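Local structure of dihydrodipicolinate synthase (Oceanobacillus iheyensis HTE831, 3D0C) at residues I170-I173 and Q174-T177; K237-D240 and V241-D244; A125-Y128 and Y129-I132; G6-S9 and K10-T14. The protein probably catalyses the condensation of pyruvate with aspartate semialdehyde that leads into lysine biosynthesis. The protein carries 1 engineered substitution. One frame throughout, in Å; residues are numbered along the deposited sequence.

Contact 1 (I170-I173 and Q174-T177); sequences INDI and QRVT
Asp172 and Arg175 meet at the N-cap of helix 173-182, the helix that follows barrel strand 163-168, and show how a side chain can serve the amides that open a helix. Asp172 OD1 accepts from Arg175 N at 3.0 Å in a nearly straight bond (168°), the donor lying well above the carboxylate plane, and takes a second, weak bond from Gln174 N. With CG anti to the backbone N of Asp172 (chi1 -180°), the carboxylate folds back over this first turn. The other oxygen, OD2, rests against the aliphatic part of Arg175, 3.4 Å from its CD, and receives a water at 2.7 Å that has a weak link to Arg175 NH1. The guanidinium itself is satisfied elsewhere: NE by a salt bridge to Asp151, NH1 and NH2 by the carbonyls of Ala147 and Leu149, while Ile170 CD1 lies over one face, 3.7 Å from NH2. With an alanine here in place of Asp172, the amide of Arg175 would probably lose its capping acceptor and the start of the helix is likely to fray. The backbone of Asp172 contributes as well, its O accepting from Val176 N. Val176 also packs its CG1 on Ile173 CD1 and touches Phe203 of helix 196-206. Ile170 touches Phe144 of strand 140-144, and its side chain is about 9 Å from that of Tyr143, the predicted proton donor/acceptor. One turn on, Ile173 O is gripped twice by Thr177, by N at 3.2 Å from above the carbonyl plane and by OG1 at 2.8 Å.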
loop_
_atom_site.group_PDB
_atom_site.type_symbol
_atom_site.label_atom_id
_atom_site.label_comp_id
_atom_site.label_asym_id
_atom_site.label_seq_id
_atom_site.Cartn_x
_atom_site.Cartn_y
_atom_site.Cartn_z
ATOM N N ILE A 170 12.636 -8.530 5.003
ATOM C CA ILE A 170 12.411 -9.653 4.095
ATOM C C ILE A 170 12.982 -10.867 4.844
ATOM O O ILE A 170 14.189 -10.932 5.078
ATOM C CB ILE A 170 13.164 -9.449 2.759
ATOM C CG1 ILE A 170 12.589 -8.225 2.028
ATOM C CG2 ILE A 170 13.047 -10.702 1.892
ATOM C CD1 ILE A 170 13.337 -7.839 0.751
ATOM N N ASN A 171 12.126 -11.811 5.237
ATOM C CA ASN A 171 12.606 -12.966 5.988
ATOM C C ASN A 171 13.316 -14.028 5.160
ATOM O O ASN A 171 12.962 -15.207 5.171
ATOM C CB ASN A 171 11.468 -13.575 6.813
ATOM C CG ASN A 171 10.991 -12.633 7.910
ATOM O OD1 ASN A 171 11.793 -11.903 8.506
ATOM N ND2 ASN A 171 9.692 -12.647 8.186
ATOM N N ASP A 172 14.351 -13.586 4.455
ATOM C CA ASP A 172 15.165 -14.455 3.612
ATOM C C ASP A 172 16.557 -14.330 4.218
ATOM O O ASP A 172 17.279 -13.367 3.950
ATOM C CB ASP A 172 15.145 -13.937 2.172
ATOM C CG ASP A 172 15.963 -14.794 1.218
ATOM O OD1 ASP A 172 16.990 -15.361 1.646
ATOM O OD2 ASP A 172 15.588 -14.878 0.026
ATOM N N ILE A 173 16.924 -15.308 5.042
ATOM C CA ILE A 173 18.201 -15.275 5.731
ATOM C C ILE A 173 19.401 -15.275 4.799
ATOM O O ILE A 173 20.462 -14.769 5.174
ATOM C CB ILE A 173 18.313 -16.433 6.769
ATOM C CG1 ILE A 173 19.318 -16.047 7.844
ATOM C CG2 ILE A 173 18.719 -17.735 6.102
ATOM C CD1 ILE A 173 18.825 -14.944 8.744
ATOM N N GLN A 174 19.254 -15.827 3.595
ATOM C CA GLN A 174 20.369 -15.818 2.646
ATOM C C GLN A 174 20.590 -14.367 2.194
ATOM O O GLN A 174 21.718 -13.873 2.178
ATOM C CB GLN A 174 20.057 -16.678 1.419
ATOM C CG GLN A 174 19.822 -18.167 1.681
ATOM C CD GLN A 174 21.079 -18.911 2.108
ATOM O OE1 GLN A 174 22.199 -18.502 1.794
ATOM N NE2 GLN A 174 20.895 -20.023 2.812
ATOM N N ARG A 175 19.505 -13.695 1.816
ATOM C CA ARG A 175 19.576 -12.312 1.357
ATOM C C ARG A 175 20.061 -11.347 2.427
ATOM O O ARG A 175 20.851 -10.446 2.140
ATOM C CB ARG A 175 18.211 -11.828 0.849
ATOM C CG ARG A 175 17.861 -12.320 -0.539
ATOM C CD ARG A 175 16.543 -11.749 -1.050
ATOM N NE ARG A 175 16.570 -10.298 -1.226
ATOM C CZ ARG A 175 15.644 -9.615 -1.895
ATOM N NH1 ARG A 175 14.623 -10.255 -2.450
ATOM N NH2 ARG A 175 15.730 -8.297 -2.009
ATOM N N VAL A 176 19.585 -11.517 3.658
ATOM C CA VAL A 176 19.997 -10.607 4.709
ATOM C C VAL A 176 21.484 -10.722 4.965
ATOM O O VAL A 176 22.159 -9.717 5.196
ATOM C CB VAL A 176 19.225 -10.839 6.037
ATOM C CG1 VAL A 176 19.538 -12.203 6.621
ATOM C CG2 VAL A 176 19.591 -9.741 7.021
ATOM N N THR A 177 22.003 -11.944 4.906
ATOM C CA THR A 177 23.430 -12.162 5.120
ATOM C C THR A 177 24.227 -11.534 3.975
ATOM O O THR A 177 25.235 -10.871 4.200
ATOM C CB THR A 177 23.749 -13.669 5.206
ATOM O OG1 THR A 177 22.989 -14.252 6.273
ATOM C CG2 THR A 177 25.235 -13.895 5.470
HETATM O O HOH W 1 13.734 -13.419 -1.248
#

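Contact 2 (K237-D240 and V241-D244); sequences KIWD and VWED
Lys237 O takes the N-H of Val241 at 2.9 Å in an almost straight bond (172°), and the two side chains also meet. Lys237 sets CG anti to its backbone N (chi1 -176°), and a bend at chi2 brings its methylene chain across to Val241 CG2. The approach of Lys237 CE to that methyl, 3.3 Å, is tighter than usual van der Waals contact. The next amide along, Trp242 N, donates to Ile238 O at 3.0 Å, continuing the i to i+4 pattern of helix 235-257, which lies beyond the last barrel strand in the C-terminal helical part of the chain. Three residues apart on this helix, Trp239 and Trp242 form a T-shaped pair: the edge of the Trp239 six-membered ring points at the face of its Trp242 counterpart, with centroids 5.4 Å apart and planes at 66°. Trp239 CE3 makes the approach, 3.9 Å from Trp242 CE3 and toward the rim of that face. Both indoles pack on Pro201 of helix 196-206, and Trp242 NE1 gives its hydrogen to the carbonyl of Lys198. On the exposed side, Asp240 and Glu243 run alongside each other, with OD1 of Asp240 3.9 Å from OE1 of Glu243, a proximity of like charges that probably costs some energy. Asp244 directs its carboxylate away from this pair to a salt bridge with Lys222.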
loop_
_atom_site.group_PDB
_atom_site.type_symbol
_atom_site.label_atom_id
_atom_site.label_comp_id
_atom_site.label_asym_id
_atom_site.label_seq_id
_atom_site.Cartn_x
_atom_site.Cartn_y
_atom_site.Cartn_z
ATOM N N LYS A 237 19.773 -18.928 26.528
ATOM C CA LYS A 237 18.780 -17.948 26.936
ATOM C C LYS A 237 18.084 -17.352 25.704
ATOM O O LYS A 237 16.877 -17.094 25.721
ATOM C CB LYS A 237 19.441 -16.843 27.768
ATOM C CG LYS A 237 18.455 -15.827 28.322
ATOM C CD LYS A 237 17.393 -16.499 29.185
ATOM C CE LYS A 237 16.291 -15.527 29.591
ATOM N NZ LYS A 237 16.797 -14.401 30.418
ATOM N N ILE A 238 18.847 -17.141 24.636
ATOM C CA ILE A 238 18.297 -16.589 23.402
ATOM C C ILE A 238 17.116 -17.437 22.935
ATOM O O ILE A 238 16.012 -16.932 22.711
ATOM C CB ILE A 238 19.365 -16.559 22.293
ATOM C CG1 ILE A 238 20.437 -15.519 22.628
ATOM C CG2 ILE A 238 18.712 -16.268 20.953
ATOM C CD1 ILE A 238 21.616 -15.502 21.658
ATOM N N TRP A 239 17.361 -18.736 22.794
ATOM C CA TRP A 239 16.337 -19.677 22.362
ATOM C C TRP A 239 15.177 -19.781 23.355
ATOM O O TRP A 239 14.031 -19.944 22.946
ATOM C CB TRP A 239 16.952 -21.066 22.149
ATOM C CG TRP A 239 17.912 -21.147 20.997
ATOM C CD1 TRP A 239 19.030 -21.932 20.917
ATOM C CD2 TRP A 239 17.827 -20.444 19.748
ATOM N NE1 TRP A 239 19.646 -21.762 19.698
ATOM C CE2 TRP A 239 18.927 -20.856 18.960
ATOM C CE3 TRP A 239 16.926 -19.512 19.216
ATOM C CZ2 TRP A 239 19.154 -20.361 17.672
ATOM C CZ3 TRP A 239 17.151 -19.023 17.937
ATOM C CH2 TRP A 239 18.255 -19.450 17.178
ATOM N N ASP A 240 15.460 -19.706 24.654
ATOM C CA ASP A 240 14.389 -19.792 25.653
ATOM C C ASP A 240 13.444 -18.582 25.567
ATOM O O ASP A 240 12.223 -18.747 25.582
ATOM C CB ASP A 240 14.972 -19.880 27.071
ATOM C CG ASP A 240 15.491 -21.274 27.416
ATOM O OD1 ASP A 240 15.194 -22.252 26.688
ATOM O OD2 ASP A 240 16.199 -21.392 28.435
ATOM N N VAL A 241 13.999 -17.374 25.486
ATOM C CA VAL A 241 13.152 -16.177 25.408
ATOM C C VAL A 241 12.392 -16.190 24.093
ATOM O O VAL A 241 11.214 -15.821 24.038
ATOM C CB VAL A 241 13.967 -14.863 25.487
ATOM C CG1 VAL A 241 13.021 -13.652 25.448
ATOM C CG2 VAL A 241 14.791 -14.838 26.764
ATOM N N TRP A 242 13.084 -16.632 23.047
ATOM C CA TRP A 242 12.534 -16.732 21.700
ATOM C C TRP A 242 11.293 -17.619 21.682
ATOM O O TRP A 242 10.247 -17.219 21.170
ATOM C CB TRP A 242 13.604 -17.301 20.760
ATOM C CG TRP A 242 13.134 -17.648 19.388
ATOM C CD1 TRP A 242 12.824 -16.784 18.375
ATOM C CD2 TRP A 242 12.949 -18.963 18.861
ATOM N NE1 TRP A 242 12.462 -17.482 17.250
ATOM C CE2 TRP A 242 12.531 -18.824 17.521
ATOM C CE3 TRP A 242 13.100 -20.251 19.392
ATOM C CZ2 TRP A 242 12.260 -19.923 16.703
ATOM C CZ3 TRP A 242 12.831 -21.344 18.578
ATOM C CH2 TRP A 242 12.415 -21.171 17.248
ATOM N N GLU A 243 11.411 -18.826 22.234
ATOM C CA GLU A 243 10.284 -19.758 22.282
ATOM C C GLU A 243 9.123 -19.172 23.073
ATOM O O GLU A 243 7.957 -19.478 22.807
ATOM C CB GLU A 243 10.671 -21.067 22.976
ATOM C CG GLU A 243 11.881 -21.766 22.430
ATOM C CD GLU A 243 12.102 -23.091 23.124
ATOM O OE1 GLU A 243 12.135 -23.109 24.373
ATOM O OE2 GLU A 243 12.236 -24.110 22.422
ATOM N N ASP A 244 9.459 -18.346 24.057
ATOM C CA ASP A 244 8.469 -17.729 24.933
ATOM C C ASP A 244 7.636 -16.630 24.273
ATOM O O ASP A 244 6.456 -16.475 24.590
ATOM C CB ASP A 244 9.168 -17.169 26.181
ATOM C CG ASP A 244 8.186 -16.710 27.253
ATOM O OD1 ASP A 244 7.330 -17.522 27.664
ATOM O OD2 ASP A 244 8.278 -15.541 27.691
#

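Contact 3 (A125-Y128 and Y129-I132); sequences AVEY and YRNI
Tyr128 and Tyr129, neighbours in sequence, set their rings in a T: the edge of Tyr128 is directed at the face of Tyr129, with centroids 5.6 Å apart and planes at 74°. Different first torsions produce this, CG lying anti to the backbone N in Tyr128 (chi1 178°) but anti to the carbonyl carbon in Tyr129. A face of the Tyr128 ring receives Ile132 from the next turn in a CH-pi contact, CD1 standing 3.8 Å from the centroid and close to the ring normal. The phenol beyond is fixed by a hydrogen bond from OH to the carbonyl of Tyr90. Along the outer side, Glu127 and Arg130 run in the same direction and close a salt bridge of 3.0 Å between Glu127 OE2 and Arg130 NH2. The nitrogen comes in on the syn side, somewhat out of the plane of the carboxylate, which is turned 65° from that of the guanidinium. Over one guanidinium face lies Val126 CG1, 3.5 Å from Arg130 NH2. A methionine in place of Arg130 would probably strand the Glu127 carboxylate without its opposite charge and lose the flat group that lies against the Val126 methyl. Glu127 OE1 receives a water at 2.6 Å, which accepts in turn from Asn131 ND2; this amide also bonds Glu280 of the second subunit. All of this lies on helix 122-135 of the beta-alpha-beta unit between strands 109-112 and 140-144, with Tyr128, Tyr129 and Ile132 packed on Ile112, Val126 facing helix 152-157, and Tyr128 and Ile132 touching helix 92-104.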
loop_
_atom_site.group_PDB
_atom_site.type_symbol
_atom_site.label_atom_id
_atom_site.label_comp_id
_atom_site.label_asym_id
_atom_site.label_seq_id
_atom_site.Cartn_x
_atom_site.Cartn_y
_atom_site.Cartn_z
ATOM N N ALA A 125 12.824 2.981 -7.541
ATOM C CA ALA A 125 12.863 2.952 -6.085
ATOM C C ALA A 125 14.057 3.783 -5.624
ATOM O O ALA A 125 13.953 4.567 -4.683
ATOM C CB ALA A 125 13.001 1.511 -5.588
ATOM N N VAL A 126 15.197 3.611 -6.287
ATOM C CA VAL A 126 16.383 4.375 -5.921
ATOM C C VAL A 126 16.074 5.875 -5.998
ATOM O O VAL A 126 16.416 6.633 -5.087
ATOM C CB VAL A 126 17.578 4.035 -6.846
ATOM C CG1 VAL A 126 18.732 4.990 -6.581
ATOM C CG2 VAL A 126 18.019 2.586 -6.610
ATOM N N GLU A 127 15.411 6.300 -7.070
ATOM C CA GLU A 127 15.059 7.714 -7.242
ATOM C C GLU A 127 14.092 8.196 -6.160
ATOM O O GLU A 127 14.233 9.298 -5.617
ATOM C CB GLU A 127 14.442 7.931 -8.626
ATOM C CG GLU A 127 15.396 7.641 -9.762
ATOM C CD GLU A 127 16.641 8.503 -9.696
ATOM O OE1 GLU A 127 16.502 9.744 -9.787
ATOM O OE2 GLU A 127 17.754 7.944 -9.543
ATOM N N TYR A 128 13.107 7.362 -5.852
ATOM C CA TYR A 128 12.108 7.667 -4.830
ATOM C C TYR A 128 12.814 7.942 -3.508
ATOM O O TYR A 128 12.662 9.016 -2.897
ATOM C CB TYR A 128 11.165 6.468 -4.667
ATOM C CG TYR A 128 10.118 6.639 -3.596
ATOM C CD1 TYR A 128 8.961 7.372 -3.839
ATOM C CD2 TYR A 128 10.288 6.075 -2.332
ATOM C CE1 TYR A 128 7.995 7.542 -2.848
ATOM C CE2 TYR A 128 9.336 6.237 -1.337
ATOM C CZ TYR A 128 8.190 6.971 -1.599
ATOM O OH TYR A 128 7.251 7.126 -0.607
ATOM N N TYR A 129 13.596 6.966 -3.069
ATOM C CA TYR A 129 14.319 7.090 -1.809
ATOM C C TYR A 129 15.306 8.246 -1.754
ATOM O O TYR A 129 15.339 9.020 -0.805
ATOM C CB TYR A 129 15.065 5.787 -1.505
ATOM C CG TYR A 129 14.162 4.632 -1.143
ATOM C CD1 TYR A 129 13.197 4.763 -0.144
ATOM C CD2 TYR A 129 14.280 3.405 -1.790
ATOM C CE1 TYR A 129 12.370 3.697 0.199
ATOM C CE2 TYR A 129 13.459 2.330 -1.454
ATOM C CZ TYR A 129 12.506 2.484 -0.460
ATOM O OH TYR A 129 11.689 1.428 -0.130
ATOM N N ARG A 130 16.129 8.365 -2.778
ATOM C CA ARG A 130 17.123 9.432 -2.788
ATOM C C ARG A 130 16.547 10.853 -2.768
ATOM O O ARG A 130 17.091 11.732 -2.090
ATOM C CB ARG A 130 18.046 9.266 -3.997
ATOM C CG ARG A 130 19.151 10.297 -4.037
ATOM C CD ARG A 130 20.348 9.728 -4.759
ATOM N NE ARG A 130 19.979 9.258 -6.084
ATOM C CZ ARG A 130 20.605 8.270 -6.703
ATOM N NH1 ARG A 130 21.617 7.663 -6.101
ATOM N NH2 ARG A 130 20.229 7.906 -7.920
ATOM N N ASN A 131 15.478 11.101 -3.524
ATOM C CA ASN A 131 14.904 12.436 -3.532
ATOM C C ASN A 131 14.324 12.793 -2.155
ATOM O O ASN A 131 14.342 13.952 -1.761
ATOM C CB ASN A 131 13.825 12.559 -4.609
ATOM C CG ASN A 131 14.385 12.422 -6.017
ATOM O OD1 ASN A 131 15.589 12.591 -6.245
ATOM N ND2 ASN A 131 13.510 12.130 -6.973
ATOM N N ILE A 132 13.818 11.808 -1.417
ATOM C CA ILE A 132 13.256 12.108 -0.110
ATOM C C ILE A 132 14.351 12.401 0.925
ATOM O O ILE A 132 14.306 13.430 1.610
ATOM C CB ILE A 132 12.335 10.963 0.366
ATOM C CG1 ILE A 132 11.153 10.848 -0.603
ATOM C CG2 ILE A 132 11.850 11.215 1.799
ATOM C CD1 ILE A 132 10.265 9.698 -0.334
HETATM O O HOH W 2 14.909 11.810 -9.907
#

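Contact 4 (G6-S9 and K10-T14); sequences GEFS and KRFST
Before the first strand of the TIM barrel, a short N-terminal helix runs out into the loop leading to strand 15-17, and Phe8 of the helix and Phe12 of the loop pack on strand 163-168, which carries the predicted Schiff-base lysine, Lys167. Both rings touch Val164 there, and Phe12 also lies on Ala190 and Ile192 of strand 190-193. Between the phenylalanines, Phe8 CE2 approaches Phe12 CZ to 3.7 Å, the ring planes inclined at 67°. The Phe8 ring has another companion in Arg11, whose chain is extended from CG to NE and passes over it. Arg11 CD makes a CH-pi contact above the face, and the guanidinium, tilted 34° to the ring, continues across the rim, with NE 3.6 Å from Phe8 CD1. Its NH1 is held by Thr83 OG1. On the exposed flank, Glu7 and Lys10 form a salt bridge in which Lys10 NZ makes weak bonds to both carboxylate oxygens, at 3.2 Å from Glu7 OE1. Glu7 bends at chi2 (66°) to bring its carboxylate to the extended lysine. Backbone bonds here run from residue i+3 to i: Arg11 N to Phe8 O at 3.0 Å and Phe12 N to Ser9 O at 3.3 Å. Ser9 OG turns back to Gly6 O at 2.8 Å, while Ser9 O also receives a water at 2.7 Å that bridges to Ser13 OG.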
loop_
_atom_site.group_PDB
_atom_site.type_symbol
_atom_site.label_atom_id
_atom_site.label_comp_id
_atom_site.label_asym_id
_atom_site.label_seq_id
_atom_site.Cartn_x
_atom_site.Cartn_y
_atom_site.Cartn_z
ATOM N N GLY A 6 28.137 8.581 11.367
ATOM C CA GLY A 6 28.676 7.326 11.851
ATOM C C GLY A 6 28.194 7.025 13.261
ATOM O O GLY A 6 27.690 5.932 13.537
ATOM N N GLU A 7 28.334 7.999 14.155
ATOM C CA GLU A 7 27.919 7.825 15.543
ATOM C C GLU A 7 26.404 7.706 15.651
ATOM O O GLU A 7 25.891 6.957 16.482
ATOM C CB GLU A 7 28.401 9.002 16.394
ATOM C CG GLU A 7 28.585 8.677 17.871
ATOM C CD GLU A 7 29.709 7.678 18.109
ATOM O OE1 GLU A 7 30.783 7.837 17.490
ATOM O OE2 GLU A 7 29.527 6.742 18.918
ATOM N N PHE A 8 25.693 8.444 14.803
ATOM C CA PHE A 8 24.234 8.417 14.818
ATOM C C PHE A 8 23.691 7.011 14.565
ATOM O O PHE A 8 22.763 6.575 15.246
ATOM C CB PHE A 8 23.651 9.366 13.765
ATOM C CG PHE A 8 22.162 9.552 13.886
ATOM C CD1 PHE A 8 21.634 10.446 14.811
ATOM C CD2 PHE A 8 21.286 8.790 13.125
ATOM C CE1 PHE A 8 20.258 10.576 14.977
ATOM C CE2 PHE A 8 19.907 8.911 13.284
ATOM C CZ PHE A 8 19.393 9.805 14.211
ATOM N N SER A 9 24.262 6.311 13.587
ATOM C CA SER A 9 23.811 4.963 13.254
ATOM C C SER A 9 23.969 3.997 14.423
ATOM O O SER A 9 23.250 3.002 14.510
ATOM C CB SER A 9 24.573 4.425 12.036
ATOM O OG SER A 9 25.934 4.164 12.344
ATOM N N LYS A 10 24.907 4.286 15.323
ATOM C CA LYS A 10 25.134 3.426 16.481
ATOM C C LYS A 10 23.946 3.412 17.442
ATOM O O LYS A 10 23.788 2.474 18.227
ATOM C CB LYS A 10 26.403 3.862 17.224
ATOM C CG LYS A 10 27.680 3.659 16.421
ATOM C CD LYS A 10 28.879 4.187 17.181
ATOM C CE LYS A 10 30.168 4.012 16.396
ATOM N NZ LYS A 10 31.304 4.693 17.087
ATOM N N ARG A 11 23.107 4.442 17.372
ATOM C CA ARG A 11 21.930 4.534 18.238
ATOM C C ARG A 11 20.944 3.383 18.038
ATOM O O ARG A 11 20.148 3.068 18.931
ATOM C CB ARG A 11 21.174 5.833 17.980
ATOM C CG ARG A 11 21.950 7.110 18.239
ATOM C CD ARG A 11 21.034 8.301 18.037
ATOM N NE ARG A 11 21.702 9.573 18.289
ATOM C CZ ARG A 11 21.059 10.708 18.538
ATOM N NH1 ARG A 11 19.731 10.724 18.570
ATOM N NH2 ARG A 11 21.740 11.826 18.761
ATOM N N PHE A 12 20.994 2.759 16.868
ATOM C CA PHE A 12 20.065 1.678 16.548
ATOM C C PHE A 12 20.465 0.272 16.979
ATOM O O PHE A 12 19.765 -0.702 16.682
ATOM C CB PHE A 12 19.760 1.740 15.055
ATOM C CG PHE A 12 19.268 3.088 14.622
ATOM C CD1 PHE A 12 17.973 3.498 14.927
ATOM C CD2 PHE A 12 20.121 3.979 13.980
ATOM C CE1 PHE A 12 17.537 4.773 14.608
ATOM C CE2 PHE A 12 19.695 5.258 13.654
ATOM C CZ PHE A 12 18.399 5.658 13.969
ATOM N N SER A 13 21.581 0.168 17.698
ATOM C CA SER A 13 22.037 -1.126 18.198
ATOM C C SER A 13 21.273 -1.387 19.485
ATOM O O SER A 13 21.856 -1.451 20.569
ATOM C CB SER A 13 23.543 -1.096 18.485
ATOM O OG SER A 13 24.266 -0.972 17.275
ATOM N N THR A 14 19.960 -1.532 19.358
ATOM C CA THR A 14 19.097 -1.763 20.510
ATOM C C THR A 14 17.708 -2.085 19.964
ATOM O O THR A 14 17.560 -2.414 18.786
ATOM C CB THR A 14 19.014 -0.489 21.384
ATOM O OG1 THR A 14 18.291 -0.760 22.596
ATOM C CG2 THR A 14 18.310 0.617 20.618
HETATM O O HOH W 3 23.800 0.349 14.904
#

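Along the chain the order is contact 4, contact 3, contact 1, contact 2, each finished before the next begins. Contact 4 precedes the first barrel strand, contact 3 lies on helix 122-135 and contact 1 at the start of helix 173-182, both beside the eight-stranded parallel barrel, and contact 2 lies on helix 235-257, after the last strand. None touches another. Contact 1 is 21 to 23 Å, centre to centre, from each of the others, whereas contacts 2 and 3 lie on opposite sides of the chain's centre, 38 Å between centres. Contacts 1, 3 and 4 pack against barrel strands near the predicted catalytic residues; contact 3 also faces the second subunit.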